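Local coordinates for vanadium-dependent bromoperoxidase (Corallina officinalis, PDB 1QHB), which catalyses the bromination of organic substrates with hydrogen peroxide, using a bound vanadate ion as cofactor, at residues 51-56 with 67-72; 93-98 with 302-307. All coordinates share one frame; numbering follows the deposited sequence.

Contact 1 (51-56 with 67-72)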
ATOM      1  N   PRO A  51     -28.783   6.374 -43.012  1.00 15.57           N
ATOM      2  CA  PRO A  51     -28.209   5.048 -43.125  1.00 15.33           C
ATOM      3  C   PRO A  51     -29.379   4.090 -43.292  1.00 15.92           C
ATOM      4  O   PRO A  51     -30.413   4.227 -42.618  1.00 13.34           O
ATOM      5  CB  PRO A  51     -27.399   4.860 -41.852  1.00 13.35           C
ATOM      6  CG  PRO A  51     -27.921   5.850 -40.867  1.00 15.37           C
ATOM      7  CD  PRO A  51     -28.537   6.987 -41.644  1.00 15.27           C
ATOM      8  N   SER A  52     -29.226   3.126 -44.211  1.00 13.68           N
ATOM      9  CA  SER A  52     -30.319   2.184 -44.431  1.00 14.33           C
ATOM     10  C   SER A  52     -30.147   0.882 -43.652  1.00 15.88           C
ATOM     11  O   SER A  52     -31.114   0.109 -43.508  1.00 15.95           O
ATOM     12  CB  SER A  52     -30.354   1.860 -45.934  1.00 11.28           C
ATOM     13  OG  SER A  52     -29.064   1.271 -46.276  1.00 16.56           O
ATOM     14  N   PHE A  53     -28.924   0.584 -43.222  1.00 14.23           N
ATOM     15  CA  PHE A  53     -28.595  -0.593 -42.438  1.00 12.55           C
ATOM     16  C   PHE A  53     -28.835  -1.897 -43.172  1.00 14.42           C
ATOM     17  O   PHE A  53     -28.983  -2.900 -42.486  1.00 14.61           O
ATOM     18  CB  PHE A  53     -29.400  -0.572 -41.132  1.00  9.86           C
ATOM     19  CG  PHE A  53     -28.947   0.561 -40.245  1.00 10.85           C
ATOM     20  CD1 PHE A  53     -27.632   0.650 -39.802  1.00 10.09           C
ATOM     21  CD2 PHE A  53     -29.851   1.550 -39.901  1.00 11.37           C
ATOM     22  CE1 PHE A  53     -27.191   1.734 -39.032  1.00 11.99           C
ATOM     23  CE2 PHE A  53     -29.436   2.632 -39.118  1.00 11.18           C
ATOM     24  CZ  PHE A  53     -28.102   2.709 -38.695  1.00 11.10           C
ATOM     25  N   ILE A  54     -28.720  -1.969 -44.519  1.00 13.10           N
ATOM     26  CA  ILE A  54     -28.961  -3.188 -45.254  1.00 12.53           C
ATOM     27  C   ILE A  54     -27.900  -4.262 -45.058  1.00 15.93           C
ATOM     28  O   ILE A  54     -28.113  -5.428 -45.459  1.00 15.67           O
ATOM     29  CB  ILE A  54     -29.104  -2.940 -46.794  1.00  9.57           C
ATOM     30  CG1 ILE A  54     -27.865  -2.346 -47.417  1.00 14.61           C
ATOM     31  CG2 ILE A  54     -30.331  -2.050 -47.111  1.00 12.29           C
ATOM     32  CD1 ILE A  54     -27.878  -2.180 -48.919  1.00 12.63           C
ATOM     33  N   GLY A  55     -26.710  -3.891 -44.539  1.00 14.31           N
ATOM     34  CA  GLY A  55     -25.653  -4.931 -44.426  1.00 12.24           C
ATOM     35  C   GLY A  55     -25.557  -5.333 -42.953  1.00 14.16           C
ATOM     36  O   GLY A  55     -24.616  -6.041 -42.592  1.00 13.24           O
ATOM     37  N   SER A  56     -26.556  -4.934 -42.161  1.00  6.10           N
ATOM     38  CA  SER A  56     -26.558  -5.192 -40.746  1.00  9.72           C
ATOM     39  C   SER A  56     -27.661  -6.130 -40.267  1.00 12.15           C
ATOM     40  O   SER A  56     -28.732  -6.220 -40.873  1.00 11.59           O
ATOM     41  CB  SER A  56     -26.774  -3.855 -39.949  1.00 10.90           C
ATOM     42  OG  SER A  56     -25.706  -2.969 -40.313  1.00 13.74           O
ATOM     43  N   GLY A  67     -37.510  -5.325 -47.608  1.00 15.25           N
ATOM     44  CA  GLY A  67     -36.653  -5.944 -46.592  1.00 17.80           C
ATOM     45  C   GLY A  67     -35.703  -4.958 -45.899  1.00 18.85           C
ATOM     46  O   GLY A  67     -34.858  -5.383 -45.102  1.00 18.26           O
ATOM     47  N   ALA A  68     -35.883  -3.654 -46.079  1.00 15.71           N
ATOM     48  CA  ALA A  68     -35.038  -2.698 -45.380  1.00 14.87           C
ATOM     49  C   ALA A  68     -35.799  -2.221 -44.154  1.00 15.83           C
ATOM     50  O   ALA A  68     -37.042  -2.150 -44.231  1.00 16.38           O
ATOM     51  CB  ALA A  68     -34.737  -1.476 -46.243  1.00 13.93           C
ATOM     52  N   ILE A  69     -35.089  -1.839 -43.083  1.00 14.52           N
ATOM     53  CA  ILE A  69     -35.916  -1.400 -41.938  1.00 15.34           C
ATOM     54  C   ILE A  69     -36.630  -0.109 -42.315  1.00 16.52           C
ATOM     55  O   ILE A  69     -36.131   0.693 -43.091  1.00 15.90           O
ATOM     56  CB  ILE A  69     -35.093  -1.198 -40.661  1.00 20.28           C
ATOM     57  CG1 ILE A  69     -33.901  -0.256 -40.927  1.00 16.08           C
ATOM     58  CG2 ILE A  69     -34.675  -2.547 -40.101  1.00 11.14           C
ATOM     59  CD1 ILE A  69     -33.157  -0.023 -39.605  1.00 25.05           C
ATOM     60  N   ILE A  70     -37.751   0.118 -41.674  1.00 15.48           N
ATOM     61  CA  ILE A  70     -38.571   1.290 -41.940  1.00 17.18           C
ATOM     62  C   ILE A  70     -38.008   2.503 -41.214  1.00 20.44           C
ATOM     63  O   ILE A  70     -38.133   3.616 -41.760  1.00 19.43           O
ATOM     64  CB  ILE A  70     -40.003   1.060 -41.434  1.00 21.78           C
ATOM     65  CG1 ILE A  70     -40.777   0.091 -42.356  1.00 24.31           C
ATOM     66  CG2 ILE A  70     -40.793   2.354 -41.304  1.00 22.95           C
ATOM     67  CD1 ILE A  70     -41.901  -0.569 -41.540  1.00 19.81           C
ATOM     68  N   ASP A  71     -37.528   2.293 -39.975  1.00 19.07           N
ATOM     69  CA  ASP A  71     -37.037   3.463 -39.237  1.00 18.94           C
ATOM     70  C   ASP A  71     -35.640   3.219 -38.681  1.00 17.48           C
ATOM     71  O   ASP A  71     -35.473   2.464 -37.731  1.00 19.97           O
ATOM     72  CB  ASP A  71     -38.044   3.737 -38.137  1.00 14.03           C
ATOM     73  CG  ASP A  71     -37.783   5.001 -37.361  1.00 18.35           C
ATOM     74  OD1 ASP A  71     -36.722   5.624 -37.575  1.00 21.43           O
ATOM     75  OD2 ASP A  71     -38.620   5.353 -36.517  1.00 27.09           O
ATOM     76  N   PRO A  72     -34.676   4.018 -39.109  1.00 21.81           N
ATOM     77  CA  PRO A  72     -33.277   3.904 -38.691  1.00 18.54           C
ATOM     78  C   PRO A  72     -33.191   4.050 -37.206  1.00 18.74           C
ATOM     79  O   PRO A  72     -32.478   3.277 -36.532  1.00 21.02           O
ATOM     80  CB  PRO A  72     -32.519   4.943 -39.516  1.00 20.16           C
ATOM     81  CG  PRO A  72     -33.535   5.819 -40.144  1.00 20.21           C
ATOM     82  CD  PRO A  72     -34.831   5.038 -40.196  1.00 20.34           C
TER
HETATM   83  O   HOH W   1     -32.444  -2.201 -43.319  1.00 21.69           O
HETATM   84  O   HOH W   2     -33.584   1.204 -43.765  1.00 38.83           O
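Phe-53 of 51-56 meets Ile-69 and Pro-72 of 67-72, where the long loop between helix 11-28 and helix 72-84 folds back on itself. The returning arm leads straight into helix 72-84, with Asp-71 as its N-cap. Phe-53 opens a type I beta turn that runs to Ser-56, closed by a hydrogen bond from Ser-56 N to Phe-53 O.

Chi1 of -67° sets Phe-53 CG anti to the carbonyl carbon and beside the backbone N, which carries the ring toward 67-72. Pro-72 comes to the ring edge, near its plane, with CB 3.9 Å from Phe-53 CE2. The two side chains cross at about a right angle. Ile-69 arrives obliquely, and its CD1 lies 3.7 Å from Phe-53 CD2. Its chi1 of 53° tucks CG1 between the backbone N and the carbonyl carbon. One face of the ring carries Pro-51, whose CB sits 3.9 Å above the plane toward the rim. The ring of Phe-75 meets that of Phe-53, and Leu-76 also touches this side chain, so 51-56 packs against helix 72-84.

Beside this apolar patch, water joins the backbones. Ser-52 O accepts a bond from each of two waters. One water accepts from Ile-69 N at 2.7 Å between that nitrogen and the water oxygen. The other donates to Ile-69 O, also at 2.7 Å from oxygen to oxygen.

Contact 2 (93-98 with 302-307)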
ATOM      1  N   LEU A  93     -37.874  -1.527 -26.742  1.00 24.77           N
ATOM      2  CA  LEU A  93     -37.504  -1.504 -28.151  1.00 23.10           C
ATOM      3  C   LEU A  93     -38.707  -1.871 -29.010  1.00 24.00           C
ATOM      4  O   LEU A  93     -39.631  -2.508 -28.545  1.00 23.21           O
ATOM      5  CB  LEU A  93     -36.409  -2.507 -28.482  1.00 19.77           C
ATOM      6  CG  LEU A  93     -35.027  -2.219 -27.864  1.00 27.25           C
ATOM      7  CD1 LEU A  93     -34.126  -3.414 -28.088  1.00 21.14           C
ATOM      8  CD2 LEU A  93     -34.433  -0.934 -28.420  1.00 19.61           C
ATOM      9  N   THR A  94     -38.614  -1.553 -30.299  1.00 24.43           N
ATOM     10  CA  THR A  94     -39.664  -1.899 -31.217  1.00 25.10           C
ATOM     11  C   THR A  94     -39.373  -3.278 -31.812  1.00 23.76           C
ATOM     12  O   THR A  94     -38.429  -3.421 -32.563  1.00 23.17           O
ATOM     13  CB  THR A  94     -39.749  -0.895 -32.376  1.00 28.57           C
ATOM     14  OG1 THR A  94     -39.962   0.400 -31.785  1.00 31.33           O
ATOM     15  CG2 THR A  94     -40.911  -1.268 -33.274  1.00 27.37           C
ATOM     16  N   LEU A  95     -40.270  -4.213 -31.507  1.00 22.12           N
ATOM     17  CA  LEU A  95     -40.121  -5.561 -32.041  1.00 22.17           C
ATOM     18  C   LEU A  95     -41.312  -5.986 -32.882  1.00 20.15           C
ATOM     19  O   LEU A  95     -42.416  -5.910 -32.335  1.00 20.96           O
ATOM     20  CB  LEU A  95     -40.068  -6.509 -30.834  1.00 18.28           C
ATOM     21  CG  LEU A  95     -39.803  -7.981 -31.066  1.00 22.22           C
ATOM     22  CD1 LEU A  95     -38.415  -8.171 -31.683  1.00 18.81           C
ATOM     23  CD2 LEU A  95     -39.911  -8.760 -29.748  1.00 19.76           C
ATOM     24  N   GLY A  96     -41.148  -6.484 -34.086  1.00 19.80           N
ATOM     25  CA  GLY A  96     -42.332  -6.985 -34.801  1.00 19.01           C
ATOM     26  C   GLY A  96     -43.106  -5.906 -35.520  1.00 22.19           C
ATOM     27  O   GLY A  96     -42.824  -4.724 -35.432  1.00 24.74           O
ATOM     28  N   PRO A  97     -44.084  -6.315 -36.302  1.00 21.96           N
ATOM     29  CA  PRO A  97     -44.891  -5.395 -37.101  1.00 22.79           C
ATOM     30  C   PRO A  97     -46.059  -4.825 -36.332  1.00 24.65           C
ATOM     31  O   PRO A  97     -46.393  -5.150 -35.177  1.00 24.75           O
ATOM     32  CB  PRO A  97     -45.301  -6.327 -38.254  1.00 21.34           C
ATOM     33  CG  PRO A  97     -45.671  -7.551 -37.446  1.00 24.09           C
ATOM     34  CD  PRO A  97     -44.559  -7.718 -36.428  1.00 21.60           C
ATOM     35  N   ALA A  98     -46.782  -3.923 -36.989  1.00 28.01           N
ATOM     36  CA  ALA A  98     -47.967  -3.277 -36.422  1.00 29.04           C
ATOM     37  C   ALA A  98     -48.944  -4.297 -35.877  1.00 27.66           C
ATOM     38  O   ALA A  98     -49.127  -5.347 -36.501  1.00 27.79           O
ATOM     39  CB  ALA A  98     -48.668  -2.447 -37.501  1.00 30.40           C
ATOM     40  N   GLN A 302     -38.346 -12.065 -40.978  1.00 11.56           N
ATOM     41  CA  GLN A 302     -37.476 -10.924 -40.681  1.00 13.07           C
ATOM     42  C   GLN A 302     -38.113  -9.979 -39.689  1.00 13.94           C
ATOM     43  O   GLN A 302     -37.413  -9.351 -38.894  1.00 15.45           O
ATOM     44  CB  GLN A 302     -37.071 -10.160 -41.965  1.00  8.97           C
ATOM     45  CG  GLN A 302     -36.352 -11.097 -42.921  1.00 17.00           C
ATOM     46  CD  GLN A 302     -35.291 -11.984 -42.298  1.00 16.91           C
ATOM     47  OE1 GLN A 302     -34.304 -11.478 -41.772  1.00 15.18           O
ATOM     48  NE2 GLN A 302     -35.439 -13.301 -42.380  1.00 10.90           N
ATOM     49  N   ASP A 303     -39.455  -9.916 -39.682  1.00 14.66           N
ATOM     50  CA  ASP A 303     -40.203  -9.117 -38.726  1.00 12.51           C
ATOM     51  C   ASP A 303     -40.554  -9.907 -37.464  1.00 15.76           C
ATOM     52  O   ASP A 303     -41.478  -9.540 -36.721  1.00 16.51           O
ATOM     53  CB  ASP A 303     -41.499  -8.637 -39.403  1.00 15.98           C
ATOM     54  CG  ASP A 303     -41.325  -7.524 -40.376  1.00 17.06           C
ATOM     55  OD1 ASP A 303     -40.249  -6.886 -40.531  1.00 16.62           O
ATOM     56  OD2 ASP A 303     -42.332  -7.233 -41.076  1.00 21.19           O
ATOM     57  N   ALA A 304     -39.849 -11.000 -37.163  1.00 11.84           N
ATOM     58  CA  ALA A 304     -40.014 -11.757 -35.942  1.00 15.40           C
ATOM     59  C   ALA A 304     -41.117 -12.817 -35.806  1.00 16.07           C
ATOM     60  O   ALA A 304     -41.311 -13.395 -34.696  1.00 12.64           O
ATOM     61  CB  ALA A 304     -40.056 -10.782 -34.744  1.00  9.61           C
ATOM     62  N   ALA A 305     -41.771 -13.187 -36.907  1.00 12.61           N
ATOM     63  CA  ALA A 305     -42.814 -14.226 -36.767  1.00 15.65           C
ATOM     64  C   ALA A 305     -42.192 -15.494 -36.188  1.00 15.25           C
ATOM     65  O   ALA A 305     -41.192 -16.017 -36.683  1.00 16.09           O
ATOM     66  CB  ALA A 305     -43.512 -14.420 -38.107  1.00 12.21           C
ATOM     67  N   ASP A 306     -42.811 -16.073 -35.131  1.00 16.43           N
ATOM     68  CA  ASP A 306     -42.193 -17.207 -34.494  1.00 14.49           C
ATOM     69  C   ASP A 306     -42.614 -18.504 -35.175  1.00 18.07           C
ATOM     70  O   ASP A 306     -43.620 -19.123 -34.816  1.00 18.59           O
ATOM     71  CB  ASP A 306     -42.506 -17.249 -33.001  1.00 12.72           C
ATOM     72  CG  ASP A 306     -41.595 -18.220 -32.285  1.00 19.63           C
ATOM     73  OD1 ASP A 306     -40.821 -18.954 -32.977  1.00 19.64           O
ATOM     74  OD2 ASP A 306     -41.613 -18.216 -31.051  1.00 20.25           O
ATOM     75  N   PHE A 307     -41.834 -18.973 -36.126  1.00 17.24           N
ATOM     76  CA  PHE A 307     -42.085 -20.208 -36.818  1.00 14.44           C
ATOM     77  C   PHE A 307     -41.378 -21.397 -36.186  1.00 16.38           C
ATOM     78  O   PHE A 307     -41.352 -22.422 -36.868  1.00 15.31           O
ATOM     79  CB  PHE A 307     -41.589 -20.094 -38.265  1.00 15.61           C
ATOM     80  CG  PHE A 307     -42.621 -19.629 -39.227  1.00 17.89           C
ATOM     81  CD1 PHE A 307     -43.544 -20.501 -39.782  1.00 17.70           C
ATOM     82  CD2 PHE A 307     -42.671 -18.275 -39.600  1.00 18.63           C
ATOM     83  CE1 PHE A 307     -44.477 -20.028 -40.696  1.00 19.39           C
ATOM     84  CE2 PHE A 307     -43.608 -17.785 -40.475  1.00 18.49           C
ATOM     85  CZ  PHE A 307     -44.501 -18.688 -41.036  1.00 17.50           C
TER
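A Schellman motif ends helix 295-302, and the loop 93-98 packs against this helix end. Ala-304, with positive phi of 83°, is the C-prime residue. Its N bonds to Val-301 O, and Ala-305 N bonds to Asp-300 O.

The backbone carbonyl of Asp-303 points at the other loop. Gly-96 CA lies 3.3 Å from Asp-303 O in a CA-H...O contact, with an angle of 163° at the hydrogen. Pro-97 CD comes to the same oxygen at 3.6 Å. Gly-96 has positive phi and no side chain, and its alpha carbon lies close against the helix end. Leu-95 CD1 reaches Ala-304 CB at 4.3 Å. This is a light apolar touch between one branch of the leucine and a single methyl.

The Asp-303 side chain starts toward loop 93-98, with CG opposite the carbonyl carbon at chi1 of -76°. Its carboxylate only brushes the proline: OD2 is 4.2 Å from Pro-97 CB. The polar grip comes from elsewhere. OD1 accepts a hydrogen bond from His-63 N, in the loop before helix 72-84. OD2 forms a salt bridge with Arg-109, further along the same loop as 93-98. Leu-95 also packs on Asn-367 of a second subunit.

Between 93-98 and the helix end the chemistry is weak: one CA-H...O contact and light apolar touches. The two outside partners together probably fix the rotation of the buried carboxylate, and Arg-109 probably balances its charge.

Both segments of contact 1 come before either segment of contact 2. Helix 72-84 starts at the end of 67-72, and loop 93-98 follows it after helix 87-91. Phe-53 and Ile-69 of contact 1 touch helix 72-84. Leu-93, in loop 93-98 but outside the touching residues of contact 2, rests on the same helix. The contact centres are 15 Å apart and the nearest atoms about 6 Å apart, so they do not touch. Contact 1 is local, whereas contact 2 spans about 200 residues and ties this early region to the end of helix 295-302. The two neighbouring contacts are connected through loop 57-66, which holds His-63, the backbone partner of Asp-303.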